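Long-range contact in beta-galactosidase (Geobacillus stearothermophilus, PDB 4OIF), which probably hydrolyses terminal non-reducing beta-D-galactose residues of beta-D-galactosides, as a zinc-binding homotrimeric enzyme of glycoside hydrolase family 42: residues 124-138 against 231-245. Residues are numbered along the deposited sequence; the frame is centred on the assembly and turned at random. Where two conformers were deposited one is given.
Sequences FTSSVYREKTQHINR and QTISFFENEIVPLRE
Arg130 reaches across as a knob among Gln231, Ser234, Phe235 and Asn238, its chain extended from CG to NE. Its guanidinium lies over Phe235 CA and uses its edge for polar bonds: NH1 donates to Ser234 OG (2.9 Å), while NE and NH2 together grip Phe124 O, tying the loop before helix 127-138 into the interface. Side-chain amides donate further hydrogen bonds: Gln231 NE2 to Thr125 OG1 at 2.8 Å, in its own amide plane, and Gln134 NE2 to Asn238 O at 3.0 Å. Asn137 ND2 spends both hydrogens on Glu239, one on OE2 along its anti lone pair (2.7 Å, 175°), the other on the main-chain O from above the carbonyl plane. Water 2, over the Phe235 ring, joins Thr133 OG1, Asn238 ND2 and Phe235 O. Among apolar contacts, Gln231 CB covers one face of the Phe124 ring, and Tyr129 CD2 comes within 3.4 Å of Phe235 CZ as the two rings meet rim to rim. Pro242 CB, at the kink of its helix, lies against one face of the Arg138 guanidinium, which forms a salt bridge with Glu245, NH1 and NH2 both making weak bonds to OE1. The helices run near-parallel (24°, axes 7.8 Å apart) in the TIM-barrel domain. Thr125 touches zinc ligand Cys168 of helix 166-179, Glu239 OE1 is also hydrogen-bonded to Ser90 OG and Tyr159 OH, and OE2 to Thr88 OG1, and Leu243 packs on strand 252-259.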
loop_
_atom_site.group_PDB
_atom_site.type_symbol
_atom_site.label_atom_id
_atom_site.label_comp_id
_atom_site.label_asym_id
_atom_site.label_seq_id
_atom_site.Cartn_x
_atom_site.Cartn_y
_atom_site.Cartn_z
ATOM N N PHE A 124 10.583 27.514 -2.746
ATOM C CA PHE A 124 10.493 28.663 -1.856
ATOM C C PHE A 124 11.820 29.471 -1.791
ATOM O O PHE A 124 11.887 30.517 -1.121
ATOM C CB PHE A 124 10.078 28.251 -0.426
ATOM C CG PHE A 124 10.816 27.047 0.136
ATOM C CD1 PHE A 124 12.175 26.957 0.039
ATOM C CD2 PHE A 124 10.138 26.118 0.936
ATOM C CE1 PHE A 124 12.862 25.914 0.597
ATOM C CE2 PHE A 124 10.798 25.042 1.514
ATOM C CZ PHE A 124 12.206 24.951 1.342
ATOM N N THR A 125 12.864 29.021 -2.496
ATOM C CA THR A 125 14.151 29.738 -2.474
ATOM C C THR A 125 14.335 30.624 -3.714
ATOM O O THR A 125 14.903 31.710 -3.622
ATOM C CB THR A 125 15.358 28.764 -2.359
ATOM O OG1 THR A 125 15.374 28.143 -1.062
ATOM C CG2 THR A 125 16.680 29.512 -2.529
ATOM N N SER A 126 13.843 30.158 -4.862
ATOM C CA SER A 126 13.998 30.863 -6.150
ATOM C C SER A 126 13.878 32.397 -6.073
ATOM O O SER A 126 12.869 32.931 -5.594
ATOM C CB SER A 126 12.974 30.334 -7.146
ATOM O OG SER A 126 12.768 31.251 -8.203
ATOM N N SER A 127 14.909 33.102 -6.529
ATOM C CA SER A 127 14.897 34.558 -6.453
ATOM C C SER A 127 13.910 35.121 -7.465
ATOM O O SER A 127 13.296 36.185 -7.241
ATOM C CB SER A 127 16.293 35.137 -6.687
ATOM O OG SER A 127 16.801 34.769 -7.950
ATOM N N VAL A 128 13.744 34.395 -8.563
ATOM C CA VAL A 128 12.835 34.811 -9.606
ATOM C C VAL A 128 11.394 34.800 -9.097
ATOM O O VAL A 128 10.649 35.758 -9.309
ATOM C CB VAL A 128 12.974 33.909 -10.831
ATOM C CG1 VAL A 128 11.746 34.023 -11.734
ATOM C CG2 VAL A 128 14.251 34.248 -11.569
ATOM N N TYR A 129 11.005 33.736 -8.401
ATOM C CA TYR A 129 9.628 33.644 -7.958
ATOM C C TYR A 129 9.355 34.653 -6.840
ATOM O O TYR A 129 8.273 35.250 -6.777
ATOM C CB TYR A 129 9.284 32.221 -7.506
ATOM C CG TYR A 129 7.803 32.009 -7.533
ATOM C CD1 TYR A 129 7.080 32.220 -8.706
ATOM C CD2 TYR A 129 7.110 31.644 -6.389
ATOM C CE1 TYR A 129 5.714 32.053 -8.742
ATOM C CE2 TYR A 129 5.739 31.468 -6.416
ATOM C CZ TYR A 129 5.046 31.677 -7.592
ATOM O OH TYR A 129 3.681 31.495 -7.619
ATOM N N ARG A 130 10.343 34.856 -5.977
ATOM C CA ARG A 130 10.246 35.867 -4.929
ATOM C C ARG A 130 10.035 37.259 -5.527
ATOM O O ARG A 130 9.155 38.018 -5.080
ATOM C CB ARG A 130 11.495 35.832 -4.038
ATOM C CG ARG A 130 11.449 34.705 -3.027
ATOM C CD ARG A 130 12.768 34.477 -2.317
ATOM N NE ARG A 130 12.653 33.365 -1.370
ATOM C CZ ARG A 130 12.536 33.508 -0.051
ATOM N NH1 ARG A 130 12.542 34.721 0.488
ATOM N NH2 ARG A 130 12.432 32.439 0.728
ATOM N N GLU A 131 10.804 37.566 -6.570
ATOM C CA GLU A 131 10.678 38.851 -7.255
ATOM C C GLU A 131 9.361 39.032 -8.028
ATOM O O GLU A 131 8.740 40.095 -7.948
ATOM C CB GLU A 131 11.868 39.059 -8.191
ATOM C CG GLU A 131 13.154 39.385 -7.433
ATOM C CD GLU A 131 14.400 39.392 -8.311
ATOM O OE1 GLU A 131 14.264 39.470 -9.554
ATOM O OE2 GLU A 131 15.520 39.317 -7.746
ATOM N N LYS A 132 8.928 38.015 -8.764
ATOM C CA LYS A 132 7.699 38.143 -9.535
ATOM C C LYS A 132 6.471 38.227 -8.619
ATOM O O LYS A 132 5.557 39.051 -8.870
ATOM C CB LYS A 132 7.566 36.989 -10.524
ATOM C CG LYS A 132 8.642 36.990 -11.616
ATOM C CD LYS A 132 8.048 37.193 -13.004
ATOM C CE LYS A 132 9.134 37.370 -14.067
ATOM N NZ LYS A 132 9.877 38.676 -13.967
ATOM N N THR A 133 6.452 37.423 -7.553
ATOM C CA THR A 133 5.327 37.490 -6.635
ATOM C C THR A 133 5.346 38.817 -5.886
ATOM O O THR A 133 4.306 39.467 -5.738
ATOM C CB THR A 133 5.312 36.318 -5.632
ATOM O OG1 THR A 133 6.520 36.317 -4.871
ATOM C CG2 THR A 133 5.163 34.987 -6.364
ATOM N N GLN A 134 6.519 39.247 -5.422
ATOM C CA GLN A 134 6.551 40.544 -4.764
ATOM C C GLN A 134 6.081 41.654 -5.698
ATOM O O GLN A 134 5.378 42.563 -5.276
ATOM C CB GLN A 134 7.936 40.881 -4.239
ATOM C CG GLN A 134 7.882 42.064 -3.278
ATOM C CD GLN A 134 9.241 42.606 -2.897
ATOM O OE1 GLN A 134 9.756 43.524 -3.534
ATOM N NE2 GLN A 134 9.818 42.058 -1.837
ATOM N N HIS A 135 6.445 41.574 -6.973
ATOM C CA HIS A 135 6.093 42.638 -7.909
ATOM C C HIS A 135 4.593 42.695 -8.203
ATOM O O HIS A 135 3.974 43.772 -8.181
ATOM C CB HIS A 135 6.857 42.479 -9.217
ATOM C CG HIS A 135 6.540 43.545 -10.218
ATOM N ND1 HIS A 135 6.762 44.884 -9.972
ATOM C CD2 HIS A 135 5.980 43.476 -11.450
ATOM C CE1 HIS A 135 6.371 45.591 -11.016
ATOM N NE2 HIS A 135 5.895 44.761 -11.928
ATOM N N ILE A 136 3.993 41.548 -8.494
ATOM C CA ILE A 136 2.560 41.585 -8.717
ATOM C C ILE A 136 1.819 41.977 -7.415
ATOM O O ILE A 136 0.798 42.677 -7.452
ATOM C CB ILE A 136 2.047 40.256 -9.278
ATOM C CG1 ILE A 136 0.619 40.428 -9.787
ATOM C CG2 ILE A 136 2.157 39.132 -8.260
ATOM C CD1 ILE A 136 0.204 39.338 -10.727
ATOM N N ASN A 137 2.343 41.578 -6.262
ATOM C CA ASN A 137 1.756 42.048 -5.020
ATOM C C ASN A 137 1.796 43.564 -4.975
ATOM O O ASN A 137 0.810 44.218 -4.611
ATOM C CB ASN A 137 2.475 41.456 -3.822
ATOM C CG ASN A 137 2.207 39.984 -3.673
ATOM O OD1 ASN A 137 1.595 39.371 -4.543
ATOM N ND2 ASN A 137 2.670 39.403 -2.582
ATOM N N ARG A 138 2.919 44.126 -5.406
ATOM C CA ARG A 138 3.046 45.574 -5.453
ATOM C C ARG A 138 2.031 46.228 -6.399
ATOM O O ARG A 138 1.425 47.227 -6.041
ATOM C CB ARG A 138 4.457 45.968 -5.848
ATOM C CG ARG A 138 4.676 47.461 -5.921
ATOM C CD ARG A 138 6.135 47.764 -6.111
ATOM N NE ARG A 138 6.931 47.295 -4.982
ATOM C CZ ARG A 138 7.071 47.974 -3.848
ATOM N NH1 ARG A 138 6.465 49.147 -3.701
ATOM N NH2 ARG A 138 7.813 47.481 -2.863
ATOM N N GLN A 231 12.011 29.109 5.787
ATOM C CA GLN A 231 12.129 29.542 4.422
ATOM C C GLN A 231 10.758 29.897 3.845
ATOM O O GLN A 231 10.632 30.849 3.043
ATOM C CB GLN A 231 12.836 28.460 3.587
ATOM C CG GLN A 231 13.255 28.926 2.195
ATOM C CD GLN A 231 14.386 29.918 2.159
ATOM O OE1 GLN A 231 14.491 30.807 3.000
ATOM N NE2 GLN A 231 15.248 29.779 1.155
ATOM N N THR A 232 9.730 29.170 4.289
ATOM C CA THR A 232 8.351 29.518 3.934
ATOM C C THR A 232 7.975 30.914 4.470
ATOM O O THR A 232 7.473 31.767 3.725
ATOM C CB THR A 232 7.363 28.465 4.471
ATOM O OG1 THR A 232 7.587 27.231 3.794
ATOM C CG2 THR A 232 5.931 28.885 4.247
ATOM N N ILE A 233 8.259 31.152 5.752
ATOM C CA ILE A 233 7.980 32.447 6.368
ATOM C C ILE A 233 8.752 33.578 5.688
ATOM O O ILE A 233 8.191 34.634 5.398
ATOM C CB ILE A 233 8.314 32.445 7.852
ATOM C CG1 ILE A 233 7.411 31.457 8.582
ATOM C CG2 ILE A 233 8.139 33.840 8.438
ATOM C CD1 ILE A 233 7.606 31.464 10.110
ATOM N N SER A 234 10.028 33.345 5.408
ATOM C CA SER A 234 10.847 34.289 4.644
ATOM C C SER A 234 10.205 34.628 3.282
ATOM O O SER A 234 10.174 35.811 2.875
ATOM C CB SER A 234 12.260 33.723 4.455
ATOM O OG SER A 234 12.948 34.349 3.383
ATOM N N PHE A 235 9.685 33.604 2.594
ATOM C CA PHE A 235 8.970 33.833 1.338
ATOM C C PHE A 235 7.769 34.731 1.562
ATOM O O PHE A 235 7.495 35.639 0.767
ATOM C CB PHE A 235 8.512 32.518 0.710
ATOM C CG PHE A 235 7.914 32.672 -0.670
ATOM C CD1 PHE A 235 6.579 33.024 -0.835
ATOM C CD2 PHE A 235 8.685 32.441 -1.807
ATOM C CE1 PHE A 235 6.027 33.167 -2.114
ATOM C CE2 PHE A 235 8.138 32.572 -3.087
ATOM C CZ PHE A 235 6.804 32.940 -3.236
ATOM N N PHE A 236 7.042 34.455 2.638
ATOM C CA PHE A 236 5.881 35.261 3.001
ATOM C C PHE A 236 6.234 36.746 3.227
ATOM O O PHE A 236 5.534 37.648 2.763
ATOM C CB PHE A 236 5.232 34.675 4.257
ATOM C CG PHE A 236 4.319 35.622 4.974
ATOM C CD1 PHE A 236 2.977 35.710 4.627
ATOM C CD2 PHE A 236 4.794 36.415 6.011
ATOM C CE1 PHE A 236 2.122 36.584 5.290
ATOM C CE2 PHE A 236 3.946 37.293 6.681
ATOM C CZ PHE A 236 2.607 37.380 6.319
ATOM N N GLU A 237 7.307 36.981 3.970
ATOM C CA GLU A 237 7.749 38.318 4.308
ATOM C C GLU A 237 8.101 39.045 3.033
ATOM O O GLU A 237 7.732 40.226 2.815
ATOM C CB GLU A 237 8.948 38.256 5.258
ATOM C CG GLU A 237 8.582 37.834 6.672
ATOM C CD GLU A 237 7.798 38.924 7.409
ATOM O OE1 GLU A 237 7.898 40.095 6.967
ATOM O OE2 GLU A 237 7.098 38.621 8.419
ATOM N N ASN A 238 8.789 38.309 2.168
ATOM C CA ASN A 238 9.099 38.850 0.871
ATOM C C ASN A 238 7.850 39.265 0.120
ATOM O O ASN A 238 7.823 40.339 -0.489
ATOM C CB ASN A 238 9.877 37.863 0.023
ATOM C CG ASN A 238 10.301 38.472 -1.279
ATOM O OD1 ASN A 238 11.263 39.231 -1.313
ATOM N ND2 ASN A 238 9.577 38.171 -2.355
ATOM N N GLU A 239 6.832 38.405 0.152
ATOM C CA GLU A 239 5.539 38.721 -0.462
ATOM C C GLU A 239 4.974 40.026 0.087
ATOM O O GLU A 239 4.517 40.872 -0.670
ATOM C CB GLU A 239 4.510 37.607 -0.231
ATOM C CG GLU A 239 4.580 36.438 -1.193
ATOM C CD GLU A 239 3.201 35.922 -1.566
ATOM O OE1 GLU A 239 2.895 34.744 -1.290
ATOM O OE2 GLU A 239 2.411 36.706 -2.126
ATOM N N ILE A 240 5.001 40.186 1.405
ATOM C CA ILE A 240 4.241 41.263 2.011
ATOM C C ILE A 240 4.976 42.585 2.097
ATOM O O ILE A 240 4.384 43.570 2.533
ATOM C CB ILE A 240 3.791 40.909 3.416
ATOM C CG1 ILE A 240 5.007 40.829 4.345
ATOM C CG2 ILE A 240 2.970 39.615 3.399
ATOM C CD1 ILE A 240 4.669 40.625 5.820
ATOM N N VAL A 241 6.251 42.629 1.711
ATOM C CA VAL A 241 6.928 43.939 1.710
ATOM C C VAL A 241 6.082 45.123 1.140
ATOM O O VAL A 241 5.874 46.136 1.833
ATOM C CB VAL A 241 8.271 43.873 0.955
ATOM C CG1 VAL A 241 8.766 45.281 0.629
ATOM C CG2 VAL A 241 9.288 43.125 1.791
ATOM N N PRO A 242 5.557 44.993 -0.094
ATOM C CA PRO A 242 4.805 46.144 -0.623
ATOM C C PRO A 242 3.453 46.331 0.055
ATOM O O PRO A 242 2.878 47.419 0.048
ATOM C CB PRO A 242 4.615 45.790 -2.096
ATOM C CG PRO A 242 4.581 44.294 -2.106
ATOM C CD PRO A 242 5.568 43.864 -1.045
ATOM N N LEU A 243 2.937 45.259 0.632
ATOM C CA LEU A 243 1.693 45.356 1.362
ATOM C C LEU A 243 1.904 46.223 2.605
ATOM O O LEU A 243 1.049 47.020 2.968
ATOM C CB LEU A 243 1.178 43.963 1.730
ATOM C CG LEU A 243 0.311 43.226 0.707
ATOM C CD1 LEU A 243 0.853 43.293 -0.716
ATOM C CD2 LEU A 243 0.136 41.784 1.143
ATOM N N ARG A 244 3.054 46.086 3.246
ATOM C CA ARG A 244 3.342 46.922 4.405
ATOM C C ARG A 244 3.641 48.347 3.977
ATOM O O ARG A 244 3.195 49.301 4.625
ATOM C CB ARG A 244 4.517 46.379 5.210
ATOM C CG ARG A 244 4.254 45.041 5.885
ATOM C CD ARG A 244 3.004 45.081 6.744
ATOM N NE ARG A 244 3.047 44.060 7.791
ATOM C CZ ARG A 244 1.998 43.693 8.518
ATOM N NH1 ARG A 244 0.804 44.249 8.317
ATOM N NH2 ARG A 244 2.142 42.753 9.436
ATOM N N GLU A 245 4.409 48.498 2.896
ATOM C CA GLU A 245 4.732 49.849 2.444
ATOM C C GLU A 245 3.480 50.635 2.072
ATOM O O GLU A 245 3.267 51.749 2.541
ATOM C CB GLU A 245 5.673 49.824 1.241
ATOM C CG GLU A 245 7.109 49.483 1.565
ATOM C CD GLU A 245 7.998 49.496 0.332
ATOM O OE1 GLU A 245 7.590 50.087 -0.705
ATOM O OE2 GLU A 245 9.103 48.910 0.411
HETATM O O HOH W 1 13.879 37.174 -0.775
HETATM O O HOH W 2 7.846 36.233 -2.381
HETATM O O HOH W 3 1.855 36.551 -4.903
#